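Local coordinates for protein intimin (Escherichia coli, PDB 1F00) that probably attaches enteropathogenic bacteria to host cells by binding the receptor Tir through its C-terminal C-type lectin-like domain, carried on immunoglobulin-like domains, at residues 115-127 with 177-189. Sequence-based numbering, arbitrary orientation.
Sequences LPTVWLQYGQVNL and YTIATPNSLIVPN
Trp119 pairs through its backbone with Ser184 and Ile186 while its ring packs on Pro182, a worked example of pairing and packing combined, consistent with a junction of the immunoglobulin-like and lectin-like parts. Four backbone hydrogen bonds do the pairing. Asn183 N reaches Thr117 O at 2.8 Å, and from there strand 118-120 runs parallel to strand 184-189, their axes 20° apart. Trp119 N gives an almost straight bond to Ser184 O (2.9 Å, 177° at the hydrogen), while Trp119 O accepts from Ile186 N. Gln121 N to Ile186 O completes the series from within the type II turn Leu120-Gly123, which Gly123 N closes onto Leu120 O.

Packing centres on the indole of Trp119. With CG anti to its own carbonyl carbon (chi1 -57°), the ring lies against the bend before strand 184-189. Pro182 CB sits 3.5 Å from the centroid of the five-membered ring of Trp119, nearly on its normal, a CH-pi contact, and CG and CD continue over the six-membered ring. Ile179 CG2 presses on Trp119 CZ2 at 3.4 Å. Leu185 CD1 lies beside Trp119 CB, near the ring plane at its edge. Trp119 NE1 bonds in the ring plane to Pro116 O (2.9 Å), a bent bond that helps fix the indole's rotation. On the opposite sheet face, Leu120 CD1 meets Pro188 CG at 4.1 Å.

Two waters bridge the segments, one between Leu115 N and Tyr177 OH, the other between the carbonyls of Pro116 and Ala180.

Strand 118-120 thus edges a three-stranded mixed sheet, with 184-190 central and 276-281 beyond. Trp224, at the end of helix 214-224, hydrogen-bonds through NE1 to Val118 O, and Leu157 of strand 154-157 touches Trp119, consistent with a close-packed junction of the two folds.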
ATOM      1  N   LEU A 115      -7.318   1.732   8.850  1.00 18.57           N
ATOM      2  CA  LEU A 115      -7.984   2.742   8.034  1.00 17.35           C
ATOM      3  C   LEU A 115      -9.323   3.082   8.679  1.00 16.47           C
ATOM      4  O   LEU A 115     -10.103   2.190   8.992  1.00 18.62           O
ATOM      5  CB  LEU A 115      -8.243   2.206   6.622  1.00 15.34           C
ATOM      6  CG  LEU A 115      -8.843   3.241   5.673  1.00 16.75           C
ATOM      7  CD1 LEU A 115      -7.750   4.224   5.262  1.00 19.54           C
ATOM      8  CD2 LEU A 115      -9.424   2.560   4.453  1.00 15.75           C
ATOM      9  N   PRO A 116      -9.615   4.378   8.876  1.00 16.18           N
ATOM     10  CA  PRO A 116     -10.894   4.750   9.491  1.00 16.94           C
ATOM     11  C   PRO A 116     -12.065   4.220   8.659  1.00 15.92           C
ATOM     12  O   PRO A 116     -11.930   4.025   7.449  1.00 14.56           O
ATOM     13  CB  PRO A 116     -10.843   6.279   9.499  1.00 15.86           C
ATOM     14  CG  PRO A 116      -9.378   6.570   9.592  1.00 14.24           C
ATOM     15  CD  PRO A 116      -8.787   5.570   8.623  1.00 14.96           C
ATOM     16  N   THR A 117     -13.200   3.975   9.312  1.00 15.34           N
ATOM     17  CA  THR A 117     -14.391   3.480   8.628  1.00 17.16           C
ATOM     18  C   THR A 117     -15.348   4.629   8.325  1.00 16.42           C
ATOM     19  O   THR A 117     -16.452   4.419   7.821  1.00 16.70           O
ATOM     20  CB  THR A 117     -15.125   2.430   9.465  1.00 18.64           C
ATOM     21  OG1 THR A 117     -15.472   2.991  10.734  1.00 21.22           O
ATOM     22  CG2 THR A 117     -14.242   1.206   9.667  1.00 20.27           C
ATOM     23  N   VAL A 118     -14.914   5.840   8.670  1.00 15.93           N
ATOM     24  CA  VAL A 118     -15.664   7.067   8.401  1.00 17.54           C
ATOM     25  C   VAL A 118     -14.665   7.894   7.601  1.00 16.73           C
ATOM     26  O   VAL A 118     -13.577   8.209   8.088  1.00 16.44           O
ATOM     27  CB  VAL A 118     -16.044   7.811   9.697  1.00 20.15           C
ATOM     28  CG1 VAL A 118     -16.820   9.075   9.365  1.00 18.52           C
ATOM     29  CG2 VAL A 118     -16.884   6.906  10.577  1.00 23.63           C
ATOM     30  N   TRP A 119     -15.012   8.230   6.367  1.00 16.53           N
ATOM     31  CA  TRP A 119     -14.075   8.958   5.522  1.00 16.51           C
ATOM     32  C   TRP A 119     -14.405  10.391   5.183  1.00 16.21           C
ATOM     33  O   TRP A 119     -15.476  10.681   4.654  1.00 12.93           O
ATOM     34  CB  TRP A 119     -13.893   8.267   4.169  1.00 16.65           C
ATOM     35  CG  TRP A 119     -13.443   6.850   4.158  1.00 16.19           C
ATOM     36  CD1 TRP A 119     -13.010   6.099   5.211  1.00 16.03           C
ATOM     37  CD2 TRP A 119     -13.365   6.010   3.002  1.00 16.33           C
ATOM     38  NE1 TRP A 119     -12.666   4.835   4.780  1.00 15.01           N
ATOM     39  CE2 TRP A 119     -12.876   4.755   3.426  1.00 15.39           C
ATOM     40  CE3 TRP A 119     -13.661   6.200   1.645  1.00 13.78           C
ATOM     41  CZ2 TRP A 119     -12.679   3.689   2.541  1.00 15.71           C
ATOM     42  CZ3 TRP A 119     -13.465   5.140   0.763  1.00 14.94           C
ATOM     43  CH2 TRP A 119     -12.979   3.899   1.219  1.00 15.10           C
ATOM     44  N   LEU A 120     -13.473  11.287   5.474  1.00 14.93           N
ATOM     45  CA  LEU A 120     -13.645  12.668   5.069  1.00 15.45           C
ATOM     46  C   LEU A 120     -13.330  12.499   3.578  1.00 13.50           C
ATOM     47  O   LEU A 120     -12.290  11.933   3.236  1.00 13.19           O
ATOM     48  CB  LEU A 120     -12.580  13.554   5.722  1.00 15.38           C
ATOM     49  CG  LEU A 120     -12.475  14.991   5.209  1.00 17.87           C
ATOM     50  CD1 LEU A 120     -13.788  15.727   5.451  1.00 15.16           C
ATOM     51  CD2 LEU A 120     -11.326  15.701   5.926  1.00 17.24           C
ATOM     52  N   GLN A 121     -14.207  12.944   2.687  1.00 12.99           N
ATOM     53  CA  GLN A 121     -13.903  12.778   1.266  1.00 14.16           C
ATOM     54  C   GLN A 121     -12.600  13.485   0.913  1.00 15.02           C
ATOM     55  O   GLN A 121     -12.385  14.638   1.296  1.00 13.84           O
ATOM     56  CB  GLN A 121     -15.024  13.320   0.374  1.00 14.55           C
ATOM     57  CG  GLN A 121     -14.843  12.882  -1.079  1.00 15.87           C
ATOM     58  CD  GLN A 121     -15.925  13.391  -2.023  1.00 16.42           C
ATOM     59  OE1 GLN A 121     -16.313  12.695  -2.956  1.00 18.18           O
ATOM     60  NE2 GLN A 121     -16.398  14.608  -1.795  1.00 15.06           N
ATOM     61  N   TYR A 122     -11.738  12.784   0.186  1.00 13.01           N
ATOM     62  CA  TYR A 122     -10.445  13.311  -0.229  1.00 14.83           C
ATOM     63  C   TYR A 122      -9.461  13.388   0.928  1.00 16.23           C
ATOM     64  O   TYR A 122      -8.448  14.077   0.855  1.00 16.71           O
ATOM     65  CB  TYR A 122     -10.622  14.676  -0.909  1.00 16.70           C
ATOM     66  CG  TYR A 122     -11.520  14.573  -2.124  1.00 17.83           C
ATOM     67  CD1 TYR A 122     -12.558  15.478  -2.335  1.00 17.69           C
ATOM     68  CD2 TYR A 122     -11.371  13.520  -3.031  1.00 19.05           C
ATOM     69  CE1 TYR A 122     -13.435  15.333  -3.414  1.00 20.83           C
ATOM     70  CE2 TYR A 122     -12.237  13.365  -4.111  1.00 20.59           C
ATOM     71  CZ  TYR A 122     -13.267  14.272  -4.296  1.00 21.74           C
ATOM     72  OH  TYR A 122     -14.128  14.117  -5.357  1.00 21.32           O
ATOM     73  N   GLY A 123      -9.779  12.677   2.006  1.00 18.29           N
ATOM     74  CA  GLY A 123      -8.871  12.611   3.131  1.00 16.37           C
ATOM     75  C   GLY A 123      -7.713  11.792   2.584  1.00 17.30           C
ATOM     76  O   GLY A 123      -7.895  11.047   1.614  1.00 14.68           O
ATOM     77  N   GLN A 124      -6.531  11.916   3.179  1.00 16.54           N
ATOM     78  CA  GLN A 124      -5.374  11.183   2.684  1.00 16.89           C
ATOM     79  C   GLN A 124      -4.607  10.409   3.756  1.00 18.52           C
ATOM     80  O   GLN A 124      -4.456  10.872   4.885  1.00 17.42           O
ATOM     81  CB  GLN A 124      -4.431  12.158   1.976  1.00 18.67           C
ATOM     82  CG  GLN A 124      -5.067  12.835   0.773  1.00 18.64           C
ATOM     83  CD  GLN A 124      -4.239  13.983   0.244  1.00 22.96           C
ATOM     84  OE1 GLN A 124      -3.977  14.954   0.957  1.00 22.93           O
ATOM     85  NE2 GLN A 124      -3.826  13.884  -1.012  1.00 22.20           N
ATOM     86  N   VAL A 125      -4.133   9.221   3.389  1.00 17.83           N
ATOM     87  CA  VAL A 125      -3.363   8.388   4.304  1.00 16.53           C
ATOM     88  C   VAL A 125      -2.102   7.891   3.601  1.00 16.93           C
ATOM     89  O   VAL A 125      -2.064   7.788   2.372  1.00 17.68           O
ATOM     90  CB  VAL A 125      -4.176   7.167   4.800  1.00 15.36           C
ATOM     91  CG1 VAL A 125      -5.454   7.635   5.468  1.00 13.99           C
ATOM     92  CG2 VAL A 125      -4.488   6.219   3.637  1.00 16.03           C
ATOM     93  N   ASN A 126      -1.060   7.613   4.379  1.00 17.21           N
ATOM     94  CA  ASN A 126       0.184   7.111   3.809  1.00 18.32           C
ATOM     95  C   ASN A 126       0.342   5.622   4.100  1.00 18.67           C
ATOM     96  O   ASN A 126       0.259   5.195   5.251  1.00 19.02           O
ATOM     97  CB  ASN A 126       1.401   7.850   4.379  1.00 16.23           C
ATOM     98  CG  ASN A 126       1.466   9.307   3.944  1.00 18.69           C
ATOM     99  OD1 ASN A 126       1.167   9.645   2.800  1.00 18.89           O
ATOM    100  ND2 ASN A 126       1.885  10.174   4.859  1.00 18.90           N
ATOM    101  N   LEU A 127       0.554   4.834   3.051  1.00 19.68           N
ATOM    102  CA  LEU A 127       0.769   3.399   3.210  1.00 19.74           C
ATOM    103  C   LEU A 127       2.270   3.163   3.123  1.00 21.35           C
ATOM    104  O   LEU A 127       2.938   3.728   2.255  1.00 20.98           O
ATOM    105  CB  LEU A 127       0.083   2.601   2.095  1.00 19.08           C
ATOM    106  CG  LEU A 127      -1.435   2.715   1.924  1.00 22.07           C
ATOM    107  CD1 LEU A 127      -1.908   1.603   0.997  1.00 22.54           C
ATOM    108  CD2 LEU A 127      -2.134   2.608   3.269  1.00 23.02           C
ATOM    109  N   TYR A 177      -3.076  -4.380  -0.184  1.00 15.36           N
ATOM    110  CA  TYR A 177      -3.908  -4.006   0.953  1.00 15.84           C
ATOM    111  C   TYR A 177      -5.316  -3.725   0.438  1.00 17.21           C
ATOM    112  O   TYR A 177      -5.492  -2.981  -0.527  1.00 16.51           O
ATOM    113  CB  TYR A 177      -3.349  -2.754   1.630  1.00 15.90           C
ATOM    114  CG  TYR A 177      -4.303  -2.144   2.632  1.00 17.33           C
ATOM    115  CD1 TYR A 177      -5.113  -1.070   2.284  1.00 14.88           C
ATOM    116  CD2 TYR A 177      -4.431  -2.677   3.917  1.00 16.77           C
ATOM    117  CE1 TYR A 177      -6.029  -0.537   3.183  1.00 14.12           C
ATOM    118  CE2 TYR A 177      -5.353  -2.153   4.824  1.00 15.77           C
ATOM    119  CZ  TYR A 177      -6.145  -1.086   4.448  1.00 13.23           C
ATOM    120  OH  TYR A 177      -7.072  -0.568   5.325  1.00 11.88           O
ATOM    121  N   THR A 178      -6.319  -4.315   1.079  1.00 15.94           N
ATOM    122  CA  THR A 178      -7.690  -4.096   0.649  1.00 16.16           C
ATOM    123  C   THR A 178      -8.364  -3.020   1.483  1.00 16.02           C
ATOM    124  O   THR A 178      -8.354  -3.063   2.717  1.00 14.83           O
ATOM    125  CB  THR A 178      -8.526  -5.379   0.759  1.00 16.80           C
ATOM    126  OG1 THR A 178      -8.701  -5.715   2.140  1.00 25.75           O
ATOM    127  CG2 THR A 178      -7.828  -6.516   0.066  1.00 12.96           C
ATOM    128  N   ILE A 179      -8.942  -2.046   0.793  1.00 14.78           N
ATOM    129  CA  ILE A 179      -9.652  -0.952   1.433  1.00 15.80           C
ATOM    130  C   ILE A 179     -11.091  -1.416   1.604  1.00 17.47           C
ATOM    131  O   ILE A 179     -11.786  -1.685   0.620  1.00 17.75           O
ATOM    132  CB  ILE A 179      -9.624   0.324   0.548  1.00 16.90           C
ATOM    133  CG1 ILE A 179      -8.203   0.897   0.509  1.00 14.64           C
ATOM    134  CG2 ILE A 179     -10.599   1.359   1.083  1.00 15.65           C
ATOM    135  CD1 ILE A 179      -8.042   2.068  -0.430  1.00 17.03           C
ATOM    136  N   ALA A 180     -11.527  -1.532   2.853  1.00 16.89           N
ATOM    137  CA  ALA A 180     -12.885  -1.969   3.148  1.00 17.51           C
ATOM    138  C   ALA A 180     -13.870  -0.839   2.896  1.00 17.30           C
ATOM    139  O   ALA A 180     -13.514   0.336   2.980  1.00 15.07           O
ATOM    140  CB  ALA A 180     -12.985  -2.435   4.600  1.00 17.53           C
ATOM    141  N   THR A 181     -15.110  -1.207   2.586  1.00 17.48           N
ATOM    142  CA  THR A 181     -16.157  -0.230   2.325  1.00 17.51           C
ATOM    143  C   THR A 181     -16.429   0.532   3.617  1.00 17.19           C
ATOM    144  O   THR A 181     -16.639  -0.069   4.668  1.00 15.65           O
ATOM    145  CB  THR A 181     -17.451  -0.921   1.862  1.00 20.84           C
ATOM    146  OG1 THR A 181     -17.181  -1.683   0.679  1.00 21.16           O
ATOM    147  CG2 THR A 181     -18.530   0.108   1.555  1.00 21.64           C
ATOM    148  N   PRO A 182     -16.417   1.868   3.554  1.00 15.54           N
ATOM    149  CA  PRO A 182     -16.662   2.706   4.733  1.00 15.55           C
ATOM    150  C   PRO A 182     -18.133   2.781   5.102  1.00 15.43           C
ATOM    151  O   PRO A 182     -19.001   2.574   4.255  1.00 15.17           O
ATOM    152  CB  PRO A 182     -16.114   4.059   4.308  1.00 17.20           C
ATOM    153  CG  PRO A 182     -16.457   4.097   2.844  1.00 18.95           C
ATOM    154  CD  PRO A 182     -16.078   2.693   2.380  1.00 15.86           C
ATOM    155  N   ASN A 183     -18.405   3.082   6.366  1.00 16.55           N
ATOM    156  CA  ASN A 183     -19.771   3.214   6.849  1.00 17.25           C
ATOM    157  C   ASN A 183     -20.347   4.557   6.411  1.00 18.53           C
ATOM    158  O   ASN A 183     -21.527   4.650   6.077  1.00 18.27           O
ATOM    159  CB  ASN A 183     -19.806   3.117   8.377  1.00 19.25           C
ATOM    160  CG  ASN A 183     -19.587   1.699   8.880  1.00 21.67           C
ATOM    161  OD1 ASN A 183     -18.794   1.465   9.792  1.00 24.19           O
ATOM    162  ND2 ASN A 183     -20.301   0.747   8.289  1.00 21.83           N
ATOM    163  N   SER A 184     -19.507   5.590   6.404  1.00 16.13           N
ATOM    164  CA  SER A 184     -19.940   6.935   6.017  1.00 16.94           C
ATOM    165  C   SER A 184     -18.893   7.723   5.236  1.00 16.19           C
ATOM    166  O   SER A 184     -17.694   7.537   5.431  1.00 13.98           O
ATOM    167  CB  SER A 184     -20.303   7.751   7.262  1.00 18.13           C
ATOM    168  OG  SER A 184     -21.406   7.185   7.937  1.00 28.29           O
ATOM    169  N   LEU A 185     -19.368   8.616   4.370  1.00 15.84           N
ATOM    170  CA  LEU A 185     -18.504   9.489   3.580  1.00 15.35           C
ATOM    171  C   LEU A 185     -18.949  10.921   3.888  1.00 14.81           C
ATOM    172  O   LEU A 185     -20.135  11.238   3.804  1.00 15.26           O
ATOM    173  CB  LEU A 185     -18.663   9.214   2.084  1.00 12.90           C
ATOM    174  CG  LEU A 185     -17.790  10.067   1.159  1.00 12.00           C
ATOM    175  CD1 LEU A 185     -16.325   9.691   1.336  1.00 12.88           C
ATOM    176  CD2 LEU A 185     -18.213   9.852  -0.293  1.00 14.77           C
ATOM    177  N   ILE A 186     -17.991  11.779   4.231  1.00 14.27           N
ATOM    178  CA  ILE A 186     -18.264  13.170   4.591  1.00 13.01           C
ATOM    179  C   ILE A 186     -17.920  14.088   3.423  1.00 12.80           C
ATOM    180  O   ILE A 186     -16.770  14.157   2.997  1.00 13.71           O
ATOM    181  CB  ILE A 186     -17.431  13.569   5.838  1.00 15.19           C
ATOM    182  CG1 ILE A 186     -17.567  12.490   6.920  1.00 12.39           C
ATOM    183  CG2 ILE A 186     -17.890  14.914   6.366  1.00 11.25           C
ATOM    184  CD1 ILE A 186     -19.006  12.223   7.353  1.00 13.17           C
ATOM    185  N   VAL A 187     -18.914  14.806   2.913  1.00 13.57           N
ATOM    186  CA  VAL A 187     -18.695  15.669   1.758  1.00 15.42           C
ATOM    187  C   VAL A 187     -18.985  17.155   1.975  1.00 15.88           C
ATOM    188  O   VAL A 187     -20.121  17.594   1.836  1.00 16.52           O
ATOM    189  CB  VAL A 187     -19.541  15.175   0.562  1.00 16.01           C
ATOM    190  CG1 VAL A 187     -19.320  16.069  -0.652  1.00 16.06           C
ATOM    191  CG2 VAL A 187     -19.188  13.721   0.241  1.00 16.18           C
ATOM    192  N   PRO A 188     -17.955  17.943   2.326  1.00 16.91           N
ATOM    193  CA  PRO A 188     -18.137  19.383   2.544  1.00 17.77           C
ATOM    194  C   PRO A 188     -18.232  20.083   1.185  1.00 18.90           C
ATOM    195  O   PRO A 188     -17.444  19.795   0.279  1.00 20.36           O
ATOM    196  CB  PRO A 188     -16.861  19.799   3.284  1.00 18.30           C
ATOM    197  CG  PRO A 188     -16.329  18.518   3.864  1.00 16.80           C
ATOM    198  CD  PRO A 188     -16.622  17.515   2.778  1.00 15.95           C
ATOM    199  N   ASN A 189     -19.194  20.984   1.039  1.00 16.13           N
ATOM    200  CA  ASN A 189     -19.356  21.730  -0.205  1.00 16.52           C
ATOM    201  C   ASN A 189     -18.796  23.133   0.078  1.00 14.78           C
ATOM    202  O   ASN A 189     -19.492  24.009   0.589  1.00 15.37           O
ATOM    203  CB  ASN A 189     -20.841  21.760  -0.589  1.00 18.06           C
ATOM    204  CG  ASN A 189     -21.392  20.360  -0.894  1.00 25.31           C
ATOM    205  OD1 ASN A 189     -21.159  19.813  -1.978  1.00 26.86           O
ATOM    206  ND2 ASN A 189     -22.108  19.771   0.070  1.00 25.56           N
TER
HETATM  207  O   HOH W   1      -6.915  -1.099   7.864  1.00 22.84           O
HETATM  208  O   HOH W   2     -13.205   1.699   5.575  1.00 19.68           O